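Local coordinates for protein Bd3459 (Bdellovibrio bacteriovorus, PDB 5CEC) that is a predatory endopeptidase of the S13 family, probably a serine-type peptidase acting on peptidoglycan cross-links, and is held in complex with an ankyrin-repeat immunity protein, at residues M38-M44 with A381-D387; K62-L68 with Y302-E308; A69-K73 with M247-N253. The protein carries 1 engineered substitution. One frame throughout, in Å; residues are numbered along the deposited sequence. Where two conformers were deposited one is given.

Interaction 1 (M38-M44 with A381-D387). Engineered in segment 38-44: Met-38 (natural residue Lys).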
loop_
_atom_site.group_PDB
_atom_site.type_symbol
_atom_site.label_atom_id
_atom_site.label_comp_id
_atom_site.label_asym_id
_atom_site.label_seq_id
_atom_site.Cartn_x
_atom_site.Cartn_y
_atom_site.Cartn_z
ATOM N N MET A 38 -2.446 2.070 -23.189
ATOM C CA MET A 38 -1.127 2.507 -23.706
ATOM C C MET A 38 -0.449 3.225 -22.593
ATOM O O MET A 38 -1.102 3.961 -21.859
ATOM C CB MET A 38 -1.263 3.480 -24.885
ATOM C CG MET A 38 0.091 3.964 -25.406
ATOM S SD MET A 38 0.033 4.981 -26.860
ATOM C CE MET A 38 0.027 3.752 -28.181
ATOM N N VAL A 39 0.842 3.021 -22.483
ATOM C CA VAL A 39 1.588 3.646 -21.414
ATOM C C VAL A 39 2.447 4.767 -21.972
ATOM O O VAL A 39 3.171 4.554 -22.939
ATOM C CB VAL A 39 2.449 2.603 -20.693
ATOM C CG1 VAL A 39 3.367 3.231 -19.663
ATOM C CG2 VAL A 39 1.520 1.544 -20.097
ATOM N N TYR A 40 2.335 5.952 -21.366
ATOM C CA TYR A 40 3.291 7.037 -21.613
ATOM C C TYR A 40 3.310 7.956 -20.430
ATOM O O TYR A 40 2.422 7.915 -19.595
ATOM C CB TYR A 40 3.025 7.828 -22.894
ATOM C CG TYR A 40 1.613 8.229 -23.092
ATOM C CD1 TYR A 40 1.044 9.349 -22.420
ATOM C CD2 TYR A 40 0.819 7.511 -23.955
ATOM C CE1 TYR A 40 -0.304 9.689 -22.646
ATOM C CE2 TYR A 40 -0.488 7.849 -24.156
ATOM C CZ TYR A 40 -1.051 8.915 -23.508
ATOM O OH TYR A 40 -2.376 9.191 -23.735
ATOM N N LEU A 41 4.354 8.771 -20.358
ATOM C CA LEU A 41 4.524 9.728 -19.288
ATOM C C LEU A 41 3.538 10.882 -19.414
ATOM O O LEU A 41 3.380 11.455 -20.474
ATOM C CB LEU A 41 5.945 10.258 -19.304
ATOM C CG LEU A 41 6.319 11.211 -18.173
ATOM C CD1 LEU A 41 6.267 10.569 -16.784
ATOM C CD2 LEU A 41 7.702 11.773 -18.455
ATOM N N ASN A 42 2.875 11.221 -18.308
ATOM C CA ASN A 42 2.154 12.495 -18.207
ATOM C C ASN A 42 3.141 13.574 -17.782
ATOM O O ASN A 42 3.335 14.547 -18.492
ATOM C CB ASN A 42 0.994 12.399 -17.217
ATOM C CG ASN A 42 -0.209 11.692 -17.783
ATOM O OD1 ASN A 42 -0.421 11.707 -18.995
ATOM N ND2 ASN A 42 -1.006 11.044 -16.904
ATOM N N SER A 43 3.775 13.395 -16.625
ATOM C CA SER A 43 4.815 14.318 -16.174
ATOM C C SER A 43 5.711 13.712 -15.123
ATOM O O SER A 43 5.254 12.934 -14.306
ATOM C CB SER A 43 4.190 15.608 -15.614
ATOM O OG SER A 43 5.150 16.590 -15.309
ATOM N N MET A 44 6.982 14.134 -15.129
ATOM C CA MET A 44 7.922 13.859 -14.047
ATOM C C MET A 44 8.605 15.133 -13.657
ATOM O O MET A 44 9.013 15.941 -14.502
ATOM C CB MET A 44 8.974 12.812 -14.456
ATOM C CG MET A 44 9.989 12.506 -13.376
ATOM S SD MET A 44 11.050 11.120 -13.811
ATOM C CE MET A 44 12.023 10.967 -12.319
ATOM N N ALA A 381 8.399 13.134 -8.312
ATOM C CA ALA A 381 7.069 12.601 -8.614
ATOM C C ALA A 381 7.013 12.193 -10.063
ATOM O O ALA A 381 7.521 12.909 -10.942
ATOM C CB ALA A 381 5.962 13.562 -8.273
ATOM N N VAL A 382 6.437 11.013 -10.300
ATOM C CA VAL A 382 6.268 10.483 -11.662
ATOM C C VAL A 382 4.806 10.137 -11.870
ATOM O O VAL A 382 4.250 9.337 -11.106
ATOM C CB VAL A 382 7.115 9.206 -11.918
ATOM C CG1 VAL A 382 7.085 8.829 -13.389
ATOM C CG2 VAL A 382 8.544 9.369 -11.431
ATOM N N LEU A 383 4.204 10.768 -12.884
ATOM C CA LEU A 383 2.790 10.598 -13.185
ATOM C C LEU A 383 2.714 9.964 -14.565
ATOM O O LEU A 383 3.024 10.618 -15.554
ATOM C CB LEU A 383 2.041 11.924 -13.138
ATOM C CG LEU A 383 2.226 12.739 -11.856
ATOM C CD1 LEU A 383 1.485 14.063 -11.979
ATOM C CD2 LEU A 383 1.775 12.001 -10.631
ATOM N N MET A 384 2.352 8.676 -14.636
ATOM C CA MET A 384 2.193 7.973 -15.924
ATOM C C MET A 384 0.738 7.881 -16.269
ATOM O O MET A 384 -0.118 7.781 -15.402
ATOM C CB MET A 384 2.740 6.558 -15.888
ATOM C CG MET A 384 4.190 6.413 -15.488
ATOM S SD MET A 384 5.362 7.081 -16.683
ATOM C CE MET A 384 5.075 6.032 -18.086
ATOM N N HIS A 385 0.515 7.864 -17.572
ATOM C CA HIS A 385 -0.748 7.507 -18.165
ATOM C C HIS A 385 -0.800 6.003 -18.480
ATOM O O HIS A 385 0.159 5.439 -18.975
ATOM C CB HIS A 385 -0.932 8.289 -19.468
ATOM C CG HIS A 385 -2.071 7.788 -20.244
ATOM N ND1 HIS A 385 -3.363 8.123 -19.931
ATOM C CD2 HIS A 385 -2.136 6.826 -21.198
ATOM C CE1 HIS A 385 -4.183 7.401 -20.690
ATOM N NE2 HIS A 385 -3.456 6.615 -21.455
ATOM N N THR A 386 -1.940 5.382 -18.166
ATOM C CA THR A 386 -2.258 4.005 -18.535
ATOM C C THR A 386 -3.654 3.944 -19.099
ATOM O O THR A 386 -4.438 4.890 -18.929
ATOM C CB THR A 386 -2.164 3.047 -17.323
ATOM O OG1 THR A 386 -2.982 3.492 -16.242
ATOM C CG2 THR A 386 -0.738 2.979 -16.775
ATOM N N ASP A 387 -3.988 2.812 -19.724
ATOM C CA ASP A 387 -5.388 2.517 -20.112
ATOM C C ASP A 387 -5.703 1.093 -19.634
ATOM O O ASP A 387 -5.854 0.142 -20.411
ATOM C CB ASP A 387 -5.631 2.673 -21.616
ATOM C CG ASP A 387 -5.303 4.077 -22.144
ATOM O OD1 ASP A 387 -6.132 4.999 -22.005
ATOM O OD2 ASP A 387 -4.206 4.254 -22.741
HETATM O O HOH W 1 -0.955 10.405 -14.007
HETATM O O HOH W 2 -3.560 9.698 -17.559
#
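The rings of Tyr-40 and His-385 form an offset stack, centroids 4.4 Å apart and planes 16° from parallel. CD2 of His-385 lies over one face of the phenol, toward its rim and 3.3 Å from CZ of Tyr-40, while the hydroxyl OH of Tyr-40 sits above the imidazole. SD of Met-38, an engineered residue, is at the phenol edge in plane; at the imidazole edge a water joins His-385 ND1 to Asn-42 ND2. Tyr-40 CG stands between its backbone N and carbonyl carbon (chi1 46°), which brings the ring over its neighbour. His-385 NE2 donates to Asp-387 OD2 at 2.8 Å, and Met-38 N reaches the same oxygen on its anti lone pair; OD1 of Asp-387 makes a salt bridge with Lys-363. The NE2 bond and the water at ND1 hold the imidazole by both nitrogens and limit its rotation. Beyond the rings, Met-384 bends twice so that CE meets Val-39 CG1 and SD lies 3.6 Å from Leu-41 CD1. Leu-383 O accepts from Asn-42 N at 2.8 Å and from Ser-43 N at 3.1 Å. This is a classic beta bulge in the antiparallel pairing of strands 40-48 and 376-385, within the sheet of a penicillin-binding-protein-type transpeptidase fold.

Interaction 2 (K62-L68 with Y302-E308)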
loop_
_atom_site.group_PDB
_atom_site.type_symbol
_atom_site.label_atom_id
_atom_site.label_comp_id
_atom_site.label_asym_id
_atom_site.label_seq_id
_atom_site.Cartn_x
_atom_site.Cartn_y
_atom_site.Cartn_z
ATOM N N LYS A 62 4.624 19.776 -16.091
ATOM C CA LYS A 62 4.705 19.725 -14.615
ATOM C C LYS A 62 3.659 20.586 -13.894
ATOM O O LYS A 62 3.440 20.423 -12.693
ATOM C CB LYS A 62 6.124 20.042 -14.118
ATOM C CG LYS A 62 6.615 21.465 -14.360
ATOM C CD LYS A 62 8.092 21.566 -13.968
ATOM C CE LYS A 62 8.738 22.845 -14.426
ATOM N NZ LYS A 62 8.853 22.902 -15.909
ATOM N N ASP A 63 3.059 21.533 -14.628
ATOM C CA ASP A 63 1.995 22.387 -14.087
ATOM C C ASP A 63 0.582 22.031 -14.610
ATOM O O ASP A 63 -0.368 22.842 -14.484
ATOM C CB ASP A 63 2.337 23.860 -14.364
ATOM C CG ASP A 63 2.482 24.162 -15.862
ATOM O OD1 ASP A 63 2.826 23.235 -16.650
ATOM O OD2 ASP A 63 2.270 25.335 -16.249
ATOM N N ASP A 64 0.426 20.816 -15.160
ATOM C CA ASP A 64 -0.875 20.323 -15.637
ATOM C C ASP A 64 -1.429 19.280 -14.665
ATOM O O ASP A 64 -0.663 18.448 -14.121
ATOM C CB ASP A 64 -0.715 19.663 -17.003
ATOM C CG ASP A 64 -0.287 20.627 -18.081
ATOM O OD1 ASP A 64 -0.499 21.828 -17.906
ATOM O OD2 ASP A 64 0.251 20.171 -19.090
ATOM N N LYS A 65 -2.747 19.298 -14.435
ATOM C CA LYS A 65 -3.347 18.316 -13.515
ATOM C C LYS A 65 -3.467 16.939 -14.167
ATOM O O LYS A 65 -3.902 16.841 -15.316
ATOM C CB LYS A 65 -4.736 18.714 -13.010
ATOM C CG LYS A 65 -4.742 19.941 -12.102
ATOM C CD LYS A 65 -6.100 20.099 -11.407
ATOM C CE LYS A 65 -7.201 20.553 -12.333
ATOM N NZ LYS A 65 -8.555 20.510 -11.711
ATOM N N PHE A 66 -3.114 15.887 -13.408
ATOM C CA PHE A 66 -3.302 14.486 -13.829
ATOM C C PHE A 66 -3.852 13.672 -12.669
ATOM O O PHE A 66 -3.696 14.070 -11.501
ATOM C CB PHE A 66 -1.996 13.861 -14.299
ATOM C CG PHE A 66 -1.413 14.527 -15.498
ATOM C CD1 PHE A 66 -2.031 14.378 -16.738
ATOM C CD2 PHE A 66 -0.310 15.370 -15.385
ATOM C CE1 PHE A 66 -1.515 14.983 -17.849
ATOM C CE2 PHE A 66 0.204 15.977 -16.503
ATOM C CZ PHE A 66 -0.399 15.800 -17.728
ATOM N N PRO A 67 -4.472 12.521 -12.964
ATOM C CA PRO A 67 -4.909 11.639 -11.882
ATOM C C PRO A 67 -3.744 11.165 -11.017
ATOM O O PRO A 67 -2.703 10.798 -11.553
ATOM C CB PRO A 67 -5.553 10.476 -12.610
ATOM C CG PRO A 67 -5.915 10.984 -13.956
ATOM C CD PRO A 67 -4.854 11.995 -14.290
ATOM N N LEU A 68 -3.937 11.228 -9.711
ATOM C CA LEU A 68 -2.888 10.872 -8.761
ATOM C C LEU A 68 -2.946 9.439 -8.277
ATOM O O LEU A 68 -1.941 8.891 -7.801
ATOM C CB LEU A 68 -2.999 11.774 -7.540
ATOM C CG LEU A 68 -2.909 13.286 -7.766
ATOM C CD1 LEU A 68 -2.990 14.014 -6.437
ATOM C CD2 LEU A 68 -1.599 13.615 -8.473
ATOM N N TYR A 302 -11.609 11.412 -10.195
ATOM C CA TYR A 302 -10.349 11.079 -9.506
ATOM C C TYR A 302 -9.755 12.360 -8.932
ATOM O O TYR A 302 -9.828 13.430 -9.562
ATOM C CB TYR A 302 -9.327 10.458 -10.468
ATOM C CG TYR A 302 -9.700 9.080 -10.968
ATOM C CD1 TYR A 302 -9.545 7.975 -10.173
ATOM C CD2 TYR A 302 -10.282 8.907 -12.225
ATOM C CE1 TYR A 302 -9.872 6.702 -10.615
ATOM C CE2 TYR A 302 -10.663 7.646 -12.670
ATOM C CZ TYR A 302 -10.460 6.538 -11.855
ATOM O OH TYR A 302 -10.846 5.285 -12.294
ATOM N N ASN A 303 -9.103 12.260 -7.780
ATOM C CA ASN A 303 -8.273 13.353 -7.323
ATOM C C ASN A 303 -7.217 13.618 -8.401
ATOM O O ASN A 303 -6.609 12.691 -8.941
ATOM C CB ASN A 303 -7.520 12.971 -6.053
ATOM C CG ASN A 303 -8.399 12.818 -4.832
ATOM O OD1 ASN A 303 -9.557 13.207 -4.793
ATOM N ND2 ASN A 303 -7.823 12.224 -3.795
ATOM N N GLU A 304 -6.998 14.898 -8.695
ATOM C CA GLU A 304 -5.971 15.301 -9.645
ATOM C C GLU A 304 -5.147 16.424 -9.074
ATOM O O GLU A 304 -5.649 17.240 -8.301
ATOM C CB GLU A 304 -6.572 15.747 -10.982
ATOM C CG GLU A 304 -7.406 14.681 -11.686
ATOM C CD GLU A 304 -7.646 14.997 -13.142
ATOM O OE1 GLU A 304 -7.388 16.127 -13.544
ATOM O OE2 GLU A 304 -8.173 14.147 -13.868
ATOM N N ALA A 305 -3.885 16.462 -9.475
ATOM C CA ALA A 305 -3.027 17.604 -9.144
ATOM C C ALA A 305 -1.864 17.652 -10.095
ATOM O O ALA A 305 -1.629 16.716 -10.886
ATOM C CB ALA A 305 -2.496 17.508 -7.715
ATOM N N THR A 306 -1.117 18.748 -10.025
ATOM C CA THR A 306 0.079 18.885 -10.830
ATOM C C THR A 306 1.256 18.155 -10.189
ATOM O O THR A 306 1.324 17.984 -8.977
ATOM C CB THR A 306 0.436 20.361 -11.064
ATOM O OG1 THR A 306 0.898 20.930 -9.841
ATOM C CG2 THR A 306 -0.759 21.177 -11.613
ATOM N N CYS A 307 2.228 17.819 -11.022
ATOM C CA CYS A 307 3.468 17.208 -10.562
ATOM C C CYS A 307 4.190 18.211 -9.623
ATOM O O CYS A 307 4.699 17.821 -8.572
ATOM C CB CYS A 307 4.319 16.820 -11.756
ATOM S SG CYS A 307 5.675 15.712 -11.375
ATOM N N GLU A 308 4.211 19.506 -9.987
ATOM C CA GLU A 308 4.786 20.537 -9.112
ATOM C C GLU A 308 4.156 20.538 -7.723
ATOM O O GLU A 308 4.858 20.627 -6.706
ATOM C CB GLU A 308 4.669 21.949 -9.714
ATOM C CG GLU A 308 5.640 22.216 -10.835
ATOM C CD GLU A 308 5.694 23.673 -11.261
ATOM O OE1 GLU A 308 4.939 24.514 -10.724
ATOM O OE2 GLU A 308 6.518 23.988 -12.139
HETATM O O HOH W 3 1.849 17.529 -13.826
HETATM O O HOH W 4 -9.319 17.725 -11.671
#
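Glu-304 lays its side chain along the backbone of Phe-66 and Pro-67. Its CB is 3.4 Å from Phe-66 O, CG continues beside that same carbonyl, and the carboxylate carbon CD comes over the peptide link to Pro-67. There the two oxygens part: OE2 reaches the proline ring at CG, 3.9 Å away, while OE1 turns back to CB of Lys-65. CG of Glu-304 is anti to the carbonyl carbon (chi1 -59°) and the chain is extended beyond it, which carries the carboxylate alongside the proline, pointing the same way. A water lies between OE1 and Lys-65 NZ; NZ is also bonded to the carbonyl of Thr-281 and forms a salt bridge with Glu-285.

Glu-304 and Phe-66 belong to a short antiparallel pairing, strand 65-67 being an outer member of a three-stranded sheet with 304-306 in the middle. Phe-66 N donates to Ala-305 O at 3.0 Å, and Ala-305 N returns a bond to Phe-66 O. Leu-68 N continues the pairing to Asn-303 O, and its CD1 packs on Ala-305 CB.

At the other end helix 307-322 begins, with Thr-306 as N-cap, its OG1 bonded to Met-309 N. Lys-62 O takes a nearly straight bond from Glu-308 N, 3.0 Å long (168° at the hydrogen), and a water joins Asp-64 O to Cys-307 N. The aliphatic part of Lys-62 crosses the Glu-308 carboxylate, CG of Lys-62 3.4 Å from OE2 of Glu-308, whereas NZ goes on to the carbonyls of Gly-58 and Asp-59. Cys-307 itself is tied to Cys-45 by a disulfide.

Interaction 3 (A69-K73 with M247-N253). With SO4 (sulfate ion), chain C.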
loop_
_atom_site.group_PDB
_atom_site.type_symbol
_atom_site.label_atom_id
_atom_site.label_comp_id
_atom_site.label_asym_id
_atom_site.label_seq_id
_atom_site.Cartn_x
_atom_site.Cartn_y
_atom_site.Cartn_z
ATOM N N ALA A 69 -4.137 8.867 -8.277
ATOM C CA ALA A 69 -4.351 7.591 -7.579
ATOM C C ALA A 69 -3.870 7.721 -6.129
ATOM O O ALA A 69 -3.999 8.801 -5.535
ATOM C CB ALA A 69 -3.692 6.419 -8.322
ATOM N N SER A 70 -3.270 6.674 -5.558
ATOM C CA SER A 70 -2.990 6.671 -4.130
ATOM C C SER A 70 -1.816 7.550 -3.697
ATOM O O SER A 70 -1.594 7.679 -2.494
ATOM C CB SER A 70 -2.829 5.240 -3.579
ATOM O OG SER A 70 -4.087 4.580 -3.512
ATOM N N ILE A 71 -1.080 8.205 -4.600
ATOM C CA ILE A 71 -0.186 9.261 -4.090
ATOM C C ILE A 71 -0.966 10.410 -3.472
ATOM O O ILE A 71 -0.421 11.167 -2.657
ATOM C CB ILE A 71 0.894 9.723 -5.073
ATOM C CG1 ILE A 71 0.325 10.640 -6.171
ATOM C CG2 ILE A 71 1.688 8.549 -5.579
ATOM C CD1 ILE A 71 1.385 11.175 -7.127
ATOM N N SER A 72 -2.264 10.484 -3.748
ATOM C CA SER A 72 -3.159 11.334 -2.975
ATOM C C SER A 72 -2.958 11.188 -1.462
ATOM O O SER A 72 -3.153 12.120 -0.694
ATOM C CB SER A 72 -4.624 10.975 -3.250
ATOM O OG SER A 72 -5.019 11.270 -4.553
ATOM N N LYS A 73 -2.643 9.961 -1.028
ATOM C CA LYS A 73 -2.488 9.705 0.421
ATOM C C LYS A 73 -1.341 10.489 1.043
ATOM O O LYS A 73 -1.380 10.744 2.232
ATOM C CB LYS A 73 -2.384 8.201 0.691
ATOM C CG LYS A 73 -3.596 7.404 0.242
ATOM C CD LYS A 73 -3.519 5.957 0.678
ATOM C CE LYS A 73 -4.793 5.199 0.397
ATOM N NZ LYS A 73 -5.027 4.969 -1.042
ATOM N N MET A 247 -0.911 3.228 6.872
ATOM C CA MET A 247 -1.696 3.631 5.693
ATOM C C MET A 247 -0.847 3.650 4.431
ATOM O O MET A 247 -1.274 3.170 3.371
ATOM C CB MET A 247 -2.283 5.004 5.949
ATOM C CG MET A 247 -3.036 5.566 4.761
ATOM S SD MET A 247 -3.616 7.266 5.026
ATOM C CE MET A 247 -2.108 8.177 4.911
ATOM N N ASN A 248 0.322 4.275 4.525
ATOM C CA ASN A 248 1.177 4.465 3.363
ATOM C C ASN A 248 1.993 3.219 3.000
ATOM O O ASN A 248 2.510 3.137 1.889
ATOM C CB ASN A 248 2.056 5.697 3.537
ATOM C CG ASN A 248 1.264 6.969 3.451
ATOM O OD1 ASN A 248 0.293 7.041 2.677
ATOM N ND2 ASN A 248 1.639 7.968 4.251
ATOM N N ASN A 249 2.075 2.240 3.909
ATOM C CA ASN A 249 2.681 0.951 3.562
ATOM C C ASN A 249 1.675 0.136 2.725
ATOM O O ASN A 249 2.045 -0.408 1.664
ATOM C CB ASN A 249 3.030 0.124 4.812
ATOM C CG ASN A 249 4.367 0.461 5.430
ATOM O OD1 ASN A 249 5.161 1.210 4.889
ATOM N ND2 ASN A 249 4.609 -0.111 6.613
ATOM N N GLN A 250 0.438 0.082 3.218
ATOM C CA GLN A 250 -0.611 -0.751 2.610
ATOM C C GLN A 250 -1.264 -0.078 1.411
ATOM O O GLN A 250 -1.837 -0.750 0.579
ATOM C CB GLN A 250 -1.717 -1.001 3.624
ATOM C CG GLN A 250 -1.337 -1.803 4.842
ATOM C CD GLN A 250 -2.566 -2.133 5.618
ATOM O OE1 GLN A 250 -3.341 -1.250 6.007
ATOM N NE2 GLN A 250 -2.773 -3.415 5.862
ATOM N N SER A 251 -1.246 1.255 1.371
ATOM C CA SER A 251 -2.117 2.065 0.521
ATOM C C SER A 251 -3.574 1.908 0.996
ATOM O O SER A 251 -4.487 1.599 0.238
ATOM C CB SER A 251 -1.967 1.756 -0.948
ATOM O OG SER A 251 -2.427 2.891 -1.680
ATOM N N ASN A 252 -3.799 2.158 2.276
ATOM C CA ASN A 252 -5.060 1.827 2.926
ATOM C C ASN A 252 -6.118 2.922 2.698
ATOM O O ASN A 252 -6.031 4.004 3.289
ATOM C CB ASN A 252 -4.832 1.601 4.433
ATOM C CG ASN A 252 -6.045 1.084 5.111
ATOM O OD1 ASN A 252 -7.143 1.631 4.929
ATOM N ND2 ASN A 252 -5.876 0.026 5.876
ATOM N N ASN A 253 -7.112 2.614 1.869
ATOM C CA ASN A 253 -8.164 3.587 1.549
ATOM C C ASN A 253 -8.999 3.968 2.767
ATOM O O ASN A 253 -9.413 5.129 2.885
ATOM C CB ASN A 253 -9.072 3.046 0.468
ATOM C CG ASN A 253 -8.398 2.959 -0.867
ATOM O OD1 ASN A 253 -7.274 3.403 -1.082
ATOM N ND2 ASN A 253 -9.111 2.355 -1.798
HETATM S S SO4 C . -1.469 1.261 -4.695
HETATM O O1 SO4 C . -1.557 -0.198 -4.387
HETATM O O2 SO4 C . -1.187 1.525 -6.114
HETATM O O3 SO4 C . -2.767 1.921 -4.187
HETATM O O4 SO4 C . -0.426 1.872 -3.857
#
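Lys-73 NZ is gripped from both segments: it donates to Asn-253 OD1 at 2.7 Å, nearly in line with that C=O, and to Ser-70 OG at 2.7 Å. The carbonyl of Ser-290 is a third partner, and the bond from Lys-73 NZ to Ser-251 OG at 3.4 Å is a weak addition. The chain of Lys-73 is extended as far as CE and then turns at chi4 (70°), bringing NZ back among these oxygens. On the way CE of Lys-73 passes 3.4 Å from Asn-252 O, and CD lies against CG of Met-247. Ser-70 and Lys-73 stand in the SxxK spacing at the start of helix 72-84, and Ser-251 with Asn-253 fits the SxN pattern; together with nearby Lys-357 they are consistent with the active site of a penicillin-binding-protein-type serine peptidase. Ser-251 OG donates to sulfate O3 at 2.7 Å, and Ser-70 OG is 3.0 Å from the same oxygen. The ion, probably from the crystallisation liquor, is also bound by Thr-358 and Ser-360. On helix 240-250, Asn-248 OD1 is buried against Lys-73 CB at 3.5 Å without a polar partner, while its ND2 bonds to the carbonyl of Val-331.

Overall arrangement
From the N terminus, the first residues pair at once with 381-387, so interaction 1 closes a loop spanning most of the modelled chain. Interaction 2 is nested inside it, joining 62-68 to 302-308, and interaction 3 lies within interaction 2, linking 69-73 to 247-253; none of the loops cross. The first two touch, Phe-66 packing on Asn-42 and Cys-307 on Ala-381, which ties the six-stranded sheet to the small three-stranded one and helix 307-322. Strand 65-67 is followed by helix 72-84 after a short link, and Asn-303 and Ser-72 probably share a hydrogen bond. Ile-71 packs on Leu-383, connecting interactions 1 and 3 near the putative active site.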